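Long-range contacts in calcium binding protein (Fasciola hepatica, PDB 5FWZ), which probably binds calcium ions as a whole protein, of which this chain is the dynein light chain-like domain: residues V21-K26 with N50-K55; V63-S68 with I89-R94. One frame throughout, in Å; residues are numbered along the deposited sequence. Where two conformers were deposited one is given.

Interaction 1. Residues V21-K26 with N50-K55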
loop_
_atom_site.group_PDB
_atom_site.type_symbol
_atom_site.label_atom_id
_atom_site.label_comp_id
_atom_site.label_asym_id
_atom_site.label_seq_id
_atom_site.Cartn_x
_atom_site.Cartn_y
_atom_site.Cartn_z
ATOM N N VAL A 21 17.806 -1.887 9.778
ATOM C CA VAL A 21 18.772 -2.872 9.299
ATOM C C VAL A 21 18.181 -4.281 9.171
ATOM O O VAL A 21 18.342 -4.899 8.138
ATOM C CB VAL A 21 20.051 -2.915 10.182
ATOM C CG1 VAL A 21 20.981 -4.069 9.762
ATOM C CG2 VAL A 21 20.822 -1.586 10.122
ATOM N N GLU A 22 17.490 -4.787 10.187
ATOM C CA GLU A 22 16.922 -6.152 10.072
ATOM C C GLU A 22 15.901 -6.252 8.938
ATOM O O GLU A 22 15.865 -7.242 8.181
ATOM C CB GLU A 22 16.220 -6.652 11.341
ATOM C CG GLU A 22 16.574 -5.994 12.639
ATOM C CD GLU A 22 15.989 -6.728 13.818
ATOM O OE1 GLU A 22 16.573 -7.784 14.158
ATOM O OE2 GLU A 22 14.937 -6.273 14.370
ATOM N N VAL A 23 15.048 -5.228 8.837
ATOM C CA VAL A 23 13.971 -5.247 7.862
ATOM C C VAL A 23 14.579 -5.191 6.460
ATOM O O VAL A 23 14.278 -6.014 5.626
ATOM C CB VAL A 23 12.961 -4.097 8.075
ATOM C CG1 VAL A 23 11.958 -4.013 6.921
ATOM C CG2 VAL A 23 12.240 -4.256 9.418
ATOM N N THR A 24 15.479 -4.260 6.221
ATOM C CA THR A 24 16.000 -4.083 4.887
ATOM C C THR A 24 16.887 -5.240 4.454
ATOM O O THR A 24 16.862 -5.631 3.282
ATOM C CB THR A 24 16.739 -2.739 4.758
ATOM O OG1 THR A 24 17.751 -2.640 5.768
ATOM C CG2 THR A 24 15.747 -1.600 4.912
ATOM N N GLU A 25 17.660 -5.799 5.386
ATOM C CA GLU A 25 18.561 -6.925 5.044
ATOM C C GLU A 25 17.734 -8.143 4.718
ATOM O O GLU A 25 18.068 -8.887 3.824
ATOM C CB GLU A 25 19.606 -7.228 6.156
ATOM C CG GLU A 25 20.780 -6.241 6.278
ATOM C CD GLU A 25 21.453 -5.931 4.933
ATOM O OE1 GLU A 25 21.862 -6.890 4.231
ATOM O OE2 GLU A 25 21.546 -4.731 4.553
ATOM N N LYS A 26 16.642 -8.332 5.433
ATOM C CA LYS A 26 15.728 -9.452 5.179
ATOM C C LYS A 26 15.096 -9.327 3.797
ATOM O O LYS A 26 15.032 -10.293 3.047
ATOM C CB LYS A 26 14.644 -9.527 6.293
ATOM C CG LYS A 26 13.550 -10.565 6.075
ATOM C CD LYS A 26 14.112 -11.950 6.257
ATOM C CE LYS A 26 13.054 -13.000 6.043
ATOM N NZ LYS A 26 13.698 -14.305 5.719
ATOM N N ASN A 50 5.133 -11.991 7.118
ATOM C CA ASN A 50 5.246 -13.029 8.164
ATOM C C ASN A 50 6.436 -12.823 9.075
ATOM O O ASN A 50 6.303 -12.939 10.291
ATOM C CB ASN A 50 5.311 -14.423 7.572
ATOM C CG ASN A 50 4.006 -14.836 6.958
ATOM O OD1 ASN A 50 2.933 -14.379 7.355
ATOM N ND2 ASN A 50 4.087 -15.697 5.971
ATOM N N TYR A 51 7.584 -12.507 8.486
ATOM C CA TYR A 51 8.769 -12.128 9.256
ATOM C C TYR A 51 8.465 -11.029 10.254
ATOM O O TYR A 51 8.788 -11.163 11.436
ATOM C CB TYR A 51 9.871 -11.679 8.309
ATOM C CG TYR A 51 11.123 -11.146 8.954
ATOM C CD1 TYR A 51 12.137 -11.996 9.398
ATOM C CD2 TYR A 51 11.311 -9.773 9.084
ATOM C CE1 TYR A 51 13.296 -11.491 9.978
ATOM C CE2 TYR A 51 12.451 -9.265 9.669
ATOM C CZ TYR A 51 13.441 -10.124 10.103
ATOM O OH TYR A 51 14.549 -9.543 10.640
ATOM N N MET A 52 7.796 -9.977 9.797
ATOM C CA MET A 52 7.491 -8.829 10.679
ATOM C C MET A 52 6.442 -9.075 11.772
ATOM O O MET A 52 6.555 -8.569 12.862
ATOM C CB MET A 52 7.143 -7.615 9.825
ATOM C CG MET A 52 8.387 -7.176 9.071
ATOM S SD MET A 52 8.142 -5.724 8.061
ATOM C CE MET A 52 8.370 -4.457 9.305
ATOM N N ASP A 53 5.403 -9.808 11.458
ATOM C CA ASP A 53 4.458 -10.249 12.465
ATOM C C ASP A 53 5.156 -11.034 13.579
ATOM O O ASP A 53 4.983 -10.757 14.758
ATOM C CB ASP A 53 3.407 -11.153 11.801
ATOM C CG ASP A 53 2.335 -10.374 11.058
ATOM O OD1 ASP A 53 2.188 -9.142 11.241
ATOM O OD2 ASP A 53 1.592 -11.021 10.305
ATOM N N GLU A 54 5.939 -12.019 13.171
ATOM C CA GLU A 54 6.686 -12.861 14.087
ATOM C C GLU A 54 7.587 -11.987 14.974
ATOM O O GLU A 54 7.531 -12.040 16.207
ATOM C CB GLU A 54 7.510 -13.884 13.284
ATOM C CG GLU A 54 7.750 -15.213 13.968
ATOM C CD GLU A 54 8.483 -15.062 15.293
ATOM O OE1 GLU A 54 9.562 -14.409 15.295
ATOM O OE2 GLU A 54 7.979 -15.581 16.327
ATOM N N LYS A 55 8.369 -11.130 14.337
ATOM C CA LYS A 55 9.446 -10.438 15.013
ATOM C C LYS A 55 8.988 -9.210 15.800
ATOM O O LYS A 55 9.542 -8.912 16.852
ATOM C CB LYS A 55 10.487 -10.050 13.982
ATOM C CG LYS A 55 11.879 -9.978 14.518
ATOM C CD LYS A 55 12.883 -10.230 13.415
ATOM C CE LYS A 55 14.240 -9.679 13.798
ATOM N NZ LYS A 55 14.776 -10.278 15.042
#
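The aliphatic chain of Lys26 lies across one face of the Tyr51 ring, and this CH-pi contact is the main apolar link between the segments. Lys26 CG sits almost exactly over the ring centre, 3.7 Å from the centroid and 6° off the ring normal. The turn about CB-CG (chi2 71°) carries CD and CE out over the CD1 side of the ring, with Lys26 CE 3.6 Å from Tyr51 CD1. At the far end of the ring the phenol OH comes against Glu22 CB at 3.4 Å. On the buried side, Val23 CG2 meets the Met52 methyl, CE, at 3.9 Å, the two side chains crossing at about a right angle.

The two helices are the antiparallel pair of the dynein light chain fold; the axes of 21-26 and 50-55 run 153° apart in direction and come within 11.4 Å, and Val23 reaches past the pair to Ile81 and Phe83 of the sheet.

Across the two segments charge pairing joins two side chains that are at least partly exposed: Glu22 OE1 makes a salt bridge to Lys55 NZ at 3.2 Å, while the other carboxylate oxygen, OE2, is hydrogen-bonded to the Tyr56 hydroxyl, so both oxygens are engaged and the carboxylate's rotation is restricted.

Interaction 2. Residues V63-S68 with I89-R94. With HG (mercury (II) ion), chain B.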
loop_
_atom_site.group_PDB
_atom_site.type_symbol
_atom_site.label_atom_id
_atom_site.label_comp_id
_atom_site.label_asym_id
_atom_site.label_seq_id
_atom_site.Cartn_x
_atom_site.Cartn_y
_atom_site.Cartn_z
ATOM N N VAL A 63 3.552 -3.641 1.065
ATOM C CA VAL A 63 3.307 -3.330 -0.332
ATOM C C VAL A 63 4.641 -3.168 -1.004
ATOM O O VAL A 63 5.454 -2.367 -0.551
ATOM C CB VAL A 63 2.511 -2.005 -0.497
ATOM C CG1 VAL A 63 2.223 -1.707 -1.982
ATOM C CG2 VAL A 63 1.238 -2.054 0.322
ATOM N N ILE A 64 4.861 -3.907 -2.084
ATOM C CA ILE A 64 6.044 -3.723 -2.906
ATOM C C ILE A 64 5.583 -3.086 -4.192
ATOM O O ILE A 64 4.540 -3.442 -4.703
ATOM C CB ILE A 64 6.785 -5.038 -3.190
ATOM C CG1 ILE A 64 7.203 -5.688 -1.864
ATOM C CG2 ILE A 64 7.987 -4.799 -4.100
ATOM C CD1 ILE A 64 7.588 -7.136 -1.991
ATOM N N LEU A 65 6.340 -2.129 -4.710
ATOM C CA LEU A 65 5.898 -1.424 -5.888
ATOM C C LEU A 65 7.056 -0.866 -6.689
ATOM O O LEU A 65 8.158 -0.750 -6.196
ATOM C CB LEU A 65 4.898 -0.310 -5.498
ATOM C CG LEU A 65 5.419 0.947 -4.797
ATOM C CD1 LEU A 65 5.610 2.084 -5.783
ATOM C CD2 LEU A 65 4.475 1.423 -3.718
ATOM N N THR A 66 6.783 -0.568 -7.947
ATOM C CA THR A 66 7.691 0.176 -8.801
ATOM C C THR A 66 6.953 1.451 -9.169
ATOM O O THR A 66 5.734 1.517 -9.097
ATOM C CB THR A 66 8.067 -0.621 -10.065
ATOM O OG1 THR A 66 6.940 -0.716 -10.943
ATOM C CG2 THR A 66 8.521 -2.016 -9.692
ATOM N N GLY A 67 7.685 2.465 -9.553
ATOM C CA GLY A 67 7.083 3.749 -9.848
ATOM C C GLY A 67 6.938 4.580 -8.612
ATOM O O GLY A 67 7.638 4.372 -7.633
ATOM N N SER A 68 6.040 5.546 -8.689
ATOM C CA SER A 68 5.758 6.476 -7.591
ATOM C C SER A 68 4.584 6.026 -6.757
ATOM O O SER A 68 3.854 5.152 -7.164
ATOM C CB SER A 68 5.463 7.836 -8.179
ATOM O OG SER A 68 6.548 8.179 -9.012
ATOM N N ILE A 89 10.248 -0.300 -4.390
ATOM C CA ILE A 89 9.900 0.389 -3.181
ATOM C C ILE A 89 9.134 -0.599 -2.305
ATOM O O ILE A 89 8.298 -1.358 -2.775
ATOM C CB ILE A 89 9.066 1.673 -3.455
ATOM C CG1 ILE A 89 9.940 2.726 -4.163
ATOM C CG2 ILE A 89 8.431 2.211 -2.163
ATOM C CD1 ILE A 89 9.194 3.953 -4.690
ATOM N N CYS A 90 9.402 -0.543 -1.019
ATOM C CA CYS A 90 8.799 -1.438 -0.056
ATOM C C CYS A 90 8.136 -0.626 1.033
ATOM O O CYS A 90 8.782 0.215 1.645
ATOM C CB CYS A 90 9.874 -2.316 0.558
ATOM S SG CYS A 90 9.194 -3.572 1.633
ATOM N N LEU A 91 6.850 -0.855 1.260
ATOM C CA LEU A 91 6.101 -0.167 2.301
ATOM C C LEU A 91 5.648 -1.220 3.307
ATOM O O LEU A 91 5.269 -2.336 2.957
ATOM C CB LEU A 91 4.894 0.547 1.727
ATOM C CG LEU A 91 5.100 1.377 0.460
ATOM C CD1 LEU A 91 3.774 1.988 0.043
ATOM C CD2 LEU A 91 6.132 2.484 0.643
ATOM N N ALA A 92 5.723 -0.869 4.573
ATOM C CA ALA A 92 5.253 -1.760 5.577
ATOM C C ALA A 92 4.859 -0.955 6.802
ATOM O O ALA A 92 5.579 -0.029 7.223
ATOM C CB ALA A 92 6.304 -2.818 5.899
ATOM N N TRP A 93 3.699 -1.297 7.355
ATOM C CA TRP A 93 3.228 -0.686 8.574
ATOM C C TRP A 93 2.296 -1.622 9.340
ATOM O O TRP A 93 1.736 -2.577 8.792
ATOM C CB TRP A 93 2.575 0.673 8.292
ATOM C CG TRP A 93 1.302 0.620 7.508
ATOM C CD1 TRP A 93 0.031 0.708 8.009
ATOM C CD2 TRP A 93 1.161 0.450 6.091
ATOM N NE1 TRP A 93 -0.887 0.587 6.999
ATOM C CE2 TRP A 93 -0.230 0.436 5.811
ATOM C CE3 TRP A 93 2.065 0.284 5.042
ATOM C CZ2 TRP A 93 -0.740 0.283 4.508
ATOM C CZ3 TRP A 93 1.572 0.104 3.744
ATOM C CH2 TRP A 93 0.178 0.118 3.486
ATOM N N ARG A 94 2.186 -1.354 10.629
ATOM C CA ARG A 94 1.525 -2.257 11.549
ATOM C C ARG A 94 0.171 -1.693 11.945
ATOM O O ARG A 94 0.079 -0.517 12.296
ATOM C CB ARG A 94 2.385 -2.452 12.785
ATOM C CG ARG A 94 1.997 -3.703 13.560
ATOM C CD ARG A 94 1.766 -3.409 15.021
ATOM N NE ARG A 94 2.666 -4.141 15.873
ATOM C CZ ARG A 94 2.833 -3.904 17.174
ATOM N NH1 ARG A 94 2.180 -2.931 17.798
ATOM N NH2 ARG A 94 3.673 -4.658 17.857
HETATM HG HG HG B . 7.398 -4.789 2.888
#
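Ile89 pairs with Leu65 through two backbone hydrogen bonds: its N donates to Leu65 O at 2.8 Å, and Leu65 N reaches Ile89 O at 2.9 Å. On the face that carries Val63, Leu65, Ile89 and Leu91, Ile89 CB packs against Leu65 CG at 4.0 Å, and Ile89 CD1 extends along the departing chain to the carbonyl O of Gly67.

Cys90 faces Ile64 in a non-hydrogen-bonded pair, where Cys90 CA comes within CA-H...O contact of Val63 O. In the conformer described, Cys90 holds the mercury ion of this derivative, SG to metal 2.5 Å; Cys62 supplies the second sulfur. Both Cys90 and Ile64 look toward the helical layer, Ile64 resting on Val44 and Ala45 of helix 41-56.

Strands 60-65 and 88-94 are neighbours in the antiparallel sheet of the dynein light chain fold. The former is outermost within its own chain, but Val63, Ile64 and Leu65 also pair antiparallel with a strand of the second subunit, which carries the sheet across the dimer interface.

Leu91 closes a second hydrogen-bonded pair of the antiparallel kind, Leu91 N to Val63 O at 2.7 Å and Val63 N to Leu91 O at 2.9 Å. The first bond is nearly straight, with an N-H...O angle of 166°; in the other the donor is tilted 27° from the carbonyl plane. Leu91 CD1 meets Leu65 CD2 at 3.9 Å, so Leu65 touches both Ile89 and Leu91.

Trp93 folds its six-membered ring back toward the partner strand (chi1 67°), bringing CH2 to 4.0 Å from Val63 CG2, while Phe73 and Phe78 also meet the indole.

How the interactions relate
Interaction 1 joins helices 17-33 and 41-56, whereas interaction 2 joins strands 60-65 and 88-94 of the antiparallel sheet, so one lies in the helical layer and the other in the sheet beneath it. Their centres are 14 Å apart, on opposite sides of the chain's centre. They come in series: the helix pair is complete before strand 60-65, which directly follows helix 41-56, begins. The layers meet where Met52 SD packs on Ala92 CB at 4.1 Å, near the mercury ion bound on the sheet. Only interaction 2 touches the second subunit; no atom of that subunit touches segments 21-26 and 50-55.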